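PDB 4MNN: glutaredoxin related protein from Sulfolobus solfataricus, which probably acts as an atypical protein disulfide oxidoreductase, exchanging thiols and disulfides through a thioredoxin-type CxxC centre. Local coordinates for residues T20-N25 with K51-D56; L95-R100 with S125-N130. One frame throughout, in Å; residues are numbered along the deposited sequence.

Contact 1 (T20-N25 with K51-D56); sequences TIQQCN and KVKRGD
In the N-terminal thioredoxin-like half of the protein, Thr20, Ile21 and Gln22 of strand 19-24 run antiparallel to Lys51, Val52 and Lys53 of strand 49-54, inside the mixed sheet that spans the molecule. Two hydrogen-bonded pairs flank a non-hydrogen-bonded one. Thr20 N reaches Lys53 O at 2.8 Å, the donor lying 37° above the carbonyl plane, and Lys53 N answers to Thr20 O; two residues on, Lys51 N meets Gln22 O at 2.7 Å with a nearly straight N-H (169°), and Gln22 N returns the bond to Lys51 O. Between them, Ile21 CA lies 3.3 Å from Lys51 O in a CA-H...O contact. Ile21 and Val52 turn to one face, where Leu78 of helix 71-83 packs on both.

The other face belongs to Thr20, Gln22, Lys51 and Lys53. There the extended Gln22 chain slants across both lysines: its OE1 meets Lys51 CD at 3.5 Å, and its CD touches Lys53 CD at 3.7 Å. Beyond that carbon Lys53 bends (chi3 53°), which brings its NZ to 3.6 Å from Gln22 NE2. Gln22 NE2 finds its acceptor in Glu40 on the neighbouring strand 38-41, while a water donates to Gln22 OE1 (3.0 Å) and accepts from Lys51 NZ. Main-chain bonding thus sets the alignment of the strands, one face being apolar beneath a helix; on the other, lysine methylenes pack against an amide whose two ends are both engaged.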
loop_
_atom_site.group_PDB
_atom_site.type_symbol
_atom_site.label_atom_id
_atom_site.label_comp_id
_atom_site.label_asym_id
_atom_site.label_seq_id
_atom_site.Cartn_x
_atom_site.Cartn_y
_atom_site.Cartn_z
ATOM N N THR A 20 10.186 -5.173 -5.963
ATOM C CA THR A 20 10.864 -3.945 -6.349
ATOM C C THR A 20 10.009 -2.783 -5.835
ATOM O O THR A 20 8.804 -2.789 -6.044
ATOM C CB THR A 20 10.987 -3.783 -7.870
ATOM O OG1 THR A 20 11.830 -4.816 -8.403
ATOM C CG2 THR A 20 11.641 -2.429 -8.201
ATOM N N ILE A 21 10.638 -1.818 -5.164
ATOM C CA ILE A 21 9.933 -0.651 -4.645
ATOM C C ILE A 21 10.377 0.570 -5.433
ATOM O O ILE A 21 11.580 0.751 -5.628
ATOM C CB ILE A 21 10.303 -0.411 -3.157
ATOM C CG1 ILE A 21 9.586 -1.425 -2.276
ATOM C CG2 ILE A 21 10.001 1.024 -2.735
ATOM C CD1 ILE A 21 10.093 -1.425 -0.857
ATOM N N GLN A 22 9.431 1.375 -5.923
ATOM C CA GLN A 22 9.813 2.610 -6.594
ATOM C C GLN A 22 9.327 3.686 -5.643
ATOM O O GLN A 22 8.173 3.677 -5.225
ATOM C CB GLN A 22 9.110 2.791 -7.931
ATOM C CG GLN A 22 9.366 1.676 -8.915
ATOM C CD GLN A 22 8.763 2.003 -10.267
ATOM O OE1 GLN A 22 7.660 2.531 -10.341
ATOM N NE2 GLN A 22 9.481 1.694 -11.332
ATOM N N GLN A 23 10.176 4.642 -5.309
ATOM C CA GLN A 23 9.706 5.642 -4.362
ATOM C C GLN A 23 10.289 6.997 -4.624
ATOM O O GLN A 23 11.263 7.094 -5.344
ATOM C CB GLN A 23 10.156 5.243 -2.953
ATOM C CG GLN A 23 11.689 5.313 -2.736
ATOM C CD GLN A 23 12.179 6.700 -2.270
ATOM O OE1 GLN A 23 11.478 7.417 -1.535
ATOM N NE2 GLN A 23 13.387 7.067 -2.677
ATOM N N CYS A 24 9.677 8.028 -4.047
ATOM C CA CYS A 24 10.296 9.342 -4.083
ATOM C C CYS A 24 9.895 10.113 -2.846
ATOM O O CYS A 24 8.815 9.911 -2.265
ATOM C CB CYS A 24 9.971 10.134 -5.340
ATOM S SG CYS A 24 8.218 10.128 -5.705
ATOM N N ASN A 25 10.807 10.974 -2.418
ATOM C CA ASN A 25 10.628 11.820 -1.261
ATOM C C ASN A 25 10.559 11.069 0.071
ATOM O O ASN A 25 10.057 11.586 1.055
ATOM C CB ASN A 25 9.410 12.734 -1.466
ATOM C CG ASN A 25 9.588 13.703 -2.657
ATOM O OD1 ASN A 25 10.551 13.599 -3.443
ATOM N ND2 ASN A 25 8.644 14.644 -2.802
ATOM N N LYS A 51 5.645 2.778 -4.780
ATOM C CA LYS A 51 4.973 1.789 -5.627
ATOM C C LYS A 51 5.624 0.450 -5.350
ATOM O O LYS A 51 6.872 0.349 -5.288
ATOM C CB LYS A 51 5.152 2.094 -7.114
ATOM C CG LYS A 51 4.369 3.285 -7.564
ATOM C CD LYS A 51 4.553 3.527 -9.054
ATOM C CE LYS A 51 3.392 4.338 -9.595
ATOM N NZ LYS A 51 3.789 4.985 -10.892
ATOM N N VAL A 52 4.801 -0.584 -5.210
ATOM C CA VAL A 52 5.335 -1.910 -4.907
ATOM C C VAL A 52 5.071 -2.759 -6.133
ATOM O O VAL A 52 3.944 -2.847 -6.572
ATOM C CB VAL A 52 4.638 -2.471 -3.679
ATOM C CG1 VAL A 52 5.011 -3.949 -3.481
ATOM C CG2 VAL A 52 5.072 -1.623 -2.446
ATOM N N LYS A 53 6.138 -3.356 -6.676
ATOM C CA LYS A 53 6.066 -4.169 -7.884
ATOM C C LYS A 53 6.807 -5.480 -7.757
ATOM O O LYS A 53 7.594 -5.709 -6.828
ATOM C CB LYS A 53 6.727 -3.417 -9.056
ATOM C CG LYS A 53 6.197 -2.001 -9.259
ATOM C CD LYS A 53 7.021 -1.241 -10.318
ATOM C CE LYS A 53 7.105 -2.048 -11.634
ATOM N NZ LYS A 53 7.806 -1.220 -12.688
ATOM N N ARG A 54 6.523 -6.355 -8.708
ATOM C CA ARG A 54 7.219 -7.632 -8.803
ATOM C C ARG A 54 7.217 -7.731 -10.323
ATOM O O ARG A 54 6.163 -7.861 -10.949
ATOM C CB ARG A 54 6.443 -8.757 -8.112
ATOM C CG ARG A 54 7.284 -10.002 -7.919
ATOM C CD ARG A 54 6.588 -11.140 -7.169
ATOM N NE ARG A 54 7.278 -12.396 -7.470
ATOM C CZ ARG A 54 7.218 -13.511 -6.737
ATOM N NH1 ARG A 54 6.490 -13.563 -5.617
ATOM N NH2 ARG A 54 7.903 -14.585 -7.133
ATOM N N GLY A 55 8.405 -7.600 -10.913
ATOM C CA GLY A 55 8.502 -7.591 -12.361
ATOM C C GLY A 55 7.811 -6.341 -12.880
ATOM O O GLY A 55 7.978 -5.253 -12.322
ATOM N N ASP A 56 7.018 -6.464 -13.939
ATOM C CA ASP A 56 6.324 -5.290 -14.471
ATOM C C ASP A 56 5.006 -5.050 -13.738
ATOM O O ASP A 56 4.327 -4.055 -13.994
ATOM C CB ASP A 56 5.972 -5.476 -15.955
ATOM C CG ASP A 56 7.180 -5.416 -16.857
ATOM O OD1 ASP A 56 8.046 -4.544 -16.612
ATOM O OD2 ASP A 56 7.245 -6.230 -17.814
HETATM O O HOH W 1 10.795 -6.814 -9.586
HETATM O O HOH W 2 6.511 4.799 -11.999
#

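Contact 2 (L95-R100 with S125-N130); sequences LAKQVR and SQINEN
Lys97 lies across Ile127 at about a right angle where the ends of helices 90-96 and 114-127 come together, and this is the tight part of the contact. The CG2 methyl of Ile127 presses on Lys97 CG at 3.4 Å, closer than usual for two carbons, and meets Lys97 CE at 3.6 Å. Because the lysine chain is extended, its methylenes run over that methyl while NZ continues past it toward Glu94, a long and weak ion pair. The other branch of the isoleucine ends in CD1, which lies 4.3 Å from Ala96 CB; Val86 and Leu88 add to this apolar patch.

Beside it, the type I turn from Ala96 to Val99 curls round Asn128, the first residue to leave the helical path of 114-127. With CG anti to the backbone N (chi1 -176°), the buried amide of Asn128 projects toward the carbonyl oxygens of Ala96 and Val99.

The solvent side is looser. Arg100 and Asn130, both exposed, lie side by side and point the same way, their guanidinium and amide planes stacked 28° apart. Asn130 CG sits over one guanidinium face, 3.6 Å from Arg100 NH2, with OD1 offset toward the rim of the group. The backbone of Asn130 also pairs with Gly101, where strands 101-107 and 131-137 begin. The chemistry therefore grades from hydrocarbon contact at the helix ends, through a buried amide among carbonyl groups, to a tilted guanidinium-amide stack at the exposed surface.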
loop_
_atom_site.group_PDB
_atom_site.type_symbol
_atom_site.label_atom_id
_atom_site.label_comp_id
_atom_site.label_asym_id
_atom_site.label_seq_id
_atom_site.Cartn_x
_atom_site.Cartn_y
_atom_site.Cartn_z
ATOM N N LEU A 95 -14.631 -13.959 -3.321
ATOM C CA LEU A 95 -15.370 -12.707 -3.361
ATOM C C LEU A 95 -14.490 -11.574 -3.846
ATOM O O LEU A 95 -14.923 -10.747 -4.665
ATOM C CB LEU A 95 -15.903 -12.363 -1.962
ATOM C CG LEU A 95 -16.923 -11.224 -1.918
ATOM C CD1 LEU A 95 -18.187 -11.716 -2.619
ATOM C CD2 LEU A 95 -17.263 -10.824 -0.468
ATOM N N ALA A 96 -13.263 -11.520 -3.328
ATOM C CA ALA A 96 -12.329 -10.463 -3.729
ATOM C C ALA A 96 -12.012 -10.490 -5.212
ATOM O O ALA A 96 -11.766 -9.446 -5.795
ATOM C CB ALA A 96 -11.024 -10.565 -2.935
ATOM N N LYS A 97 -11.995 -11.682 -5.821
ATOM C CA LYS A 97 -11.693 -11.822 -7.251
ATOM C C LYS A 97 -12.758 -11.240 -8.183
ATOM O O LYS A 97 -12.514 -11.100 -9.401
ATOM C CB LYS A 97 -11.517 -13.311 -7.610
ATOM C CG LYS A 97 -10.316 -13.963 -6.955
ATOM C CD LYS A 97 -10.236 -15.439 -7.337
ATOM C CE LYS A 97 -8.941 -16.054 -6.876
ATOM N NZ LYS A 97 -8.822 -17.487 -7.346
ATOM N N GLN A 98 -13.926 -10.909 -7.618
ATOM C CA GLN A 98 -15.032 -10.385 -8.395
ATOM C C GLN A 98 -14.920 -8.904 -8.636
ATOM O O GLN A 98 -15.508 -8.362 -9.568
ATOM C CB GLN A 98 -16.355 -10.646 -7.683
ATOM C CG GLN A 98 -16.689 -12.108 -7.582
ATOM C CD GLN A 98 -16.378 -12.850 -8.851
ATOM O OE1 GLN A 98 -16.929 -12.560 -9.933
ATOM N NE2 GLN A 98 -15.490 -13.819 -8.743
ATOM N N VAL A 99 -14.192 -8.232 -7.763
ATOM C CA VAL A 99 -14.075 -6.798 -7.895
ATOM C C VAL A 99 -13.272 -6.401 -9.132
ATOM O O VAL A 99 -12.399 -7.146 -9.607
ATOM C CB VAL A 99 -13.466 -6.198 -6.591
ATOM C CG1 VAL A 99 -13.518 -4.682 -6.622
ATOM C CG2 VAL A 99 -14.288 -6.689 -5.384
ATOM N N ARG A 100 -13.613 -5.233 -9.668
ATOM C CA ARG A 100 -12.916 -4.675 -10.824
ATOM C C ARG A 100 -12.759 -3.164 -10.682
ATOM O O ARG A 100 -13.592 -2.488 -10.058
ATOM C CB ARG A 100 -13.687 -4.965 -12.108
ATOM C CG ARG A 100 -13.553 -6.405 -12.610
ATOM C CD ARG A 100 -14.119 -6.550 -14.012
ATOM N NE ARG A 100 -13.691 -7.794 -14.664
ATOM C CZ ARG A 100 -12.579 -7.927 -15.382
ATOM N NH1 ARG A 100 -12.284 -9.097 -15.936
ATOM N NH2 ARG A 100 -11.767 -6.891 -15.566
ATOM N N SER A 125 -5.180 -6.852 -3.631
ATOM C CA SER A 125 -4.393 -6.453 -4.819
ATOM C C SER A 125 -3.506 -7.599 -5.319
ATOM O O SER A 125 -3.160 -7.665 -6.502
ATOM C CB SER A 125 -3.524 -5.207 -4.510
ATOM O OG SER A 125 -2.333 -5.500 -3.778
ATOM N N GLN A 126 -3.150 -8.498 -4.406
ATOM C CA GLN A 126 -2.343 -9.685 -4.746
ATOM C C GLN A 126 -3.158 -10.711 -5.524
ATOM O O GLN A 126 -2.662 -11.328 -6.483
ATOM C CB GLN A 126 -1.892 -10.383 -3.474
ATOM C CG GLN A 126 -0.493 -10.169 -3.054
ATOM C CD GLN A 126 -0.189 -10.966 -1.789
ATOM O OE1 GLN A 126 -0.460 -10.516 -0.692
ATOM N NE2 GLN A 126 0.334 -12.160 -1.953
ATOM N N ILE A 127 -4.396 -10.924 -5.070
ATOM C CA ILE A 127 -5.314 -11.900 -5.645
ATOM C C ILE A 127 -5.957 -11.473 -6.937
ATOM O O ILE A 127 -6.279 -12.306 -7.772
ATOM C CB ILE A 127 -6.537 -12.160 -4.711
ATOM C CG1 ILE A 127 -6.094 -12.635 -3.341
ATOM C CG2 ILE A 127 -7.478 -13.170 -5.342
ATOM C CD1 ILE A 127 -7.211 -12.543 -2.350
ATOM N N ASN A 128 -6.138 -10.172 -7.103
ATOM C CA ASN A 128 -6.904 -9.679 -8.239
ATOM C C ASN A 128 -6.209 -8.583 -9.042
ATOM O O ASN A 128 -6.164 -7.421 -8.626
ATOM C CB ASN A 128 -8.257 -9.190 -7.645
ATOM C CG ASN A 128 -9.246 -8.709 -8.686
ATOM O OD1 ASN A 128 -10.415 -8.435 -8.365
ATOM N ND2 ASN A 128 -8.814 -8.605 -9.905
ATOM N N GLU A 129 -5.676 -8.965 -10.203
ATOM C CA GLU A 129 -4.985 -8.019 -11.070
ATOM C C GLU A 129 -5.915 -7.036 -11.745
ATOM O O GLU A 129 -5.451 -6.076 -12.376
ATOM C CB GLU A 129 -4.224 -8.770 -12.164
ATOM C CG GLU A 129 -3.253 -9.777 -11.650
ATOM C CD GLU A 129 -2.630 -10.565 -12.779
ATOM O OE1 GLU A 129 -1.993 -9.919 -13.655
ATOM O OE2 GLU A 129 -2.787 -11.811 -12.784
ATOM N N ASN A 130 -7.225 -7.274 -11.640
ATOM C CA ASN A 130 -8.204 -6.398 -12.285
ATOM C C ASN A 130 -8.560 -5.215 -11.387
ATOM O O ASN A 130 -9.366 -4.358 -11.768
ATOM C CB ASN A 130 -9.473 -7.194 -12.605
ATOM C CG ASN A 130 -9.216 -8.349 -13.559
ATOM O OD1 ASN A 130 -9.651 -9.485 -13.317
ATOM N ND2 ASN A 130 -8.519 -8.070 -14.641
#

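Followed from the N terminus, the chain first closes contact 1: strand 19-24 leads through helix 27-33 and edge strand 38-41 before strand 49-54 returns beside it. The hairpin to strand 57-63 and helix 71-83 follow, and the end of helix 90-96 opens contact 2, whose loop of 24 residues holds strand 101-107 and most of helix 114-127. The two loops are in series, neither nesting nor crossing, with centres 20 Å apart and nearest atoms about 7 Å apart. Contact 1 joins neighbouring strands in the first thioredoxin-like half; contact 2 brings together the chain segments entering strands 101-107 and 131-137 of the second, whose helix 114-127 begins at the Cys111-Cys114 disulfide.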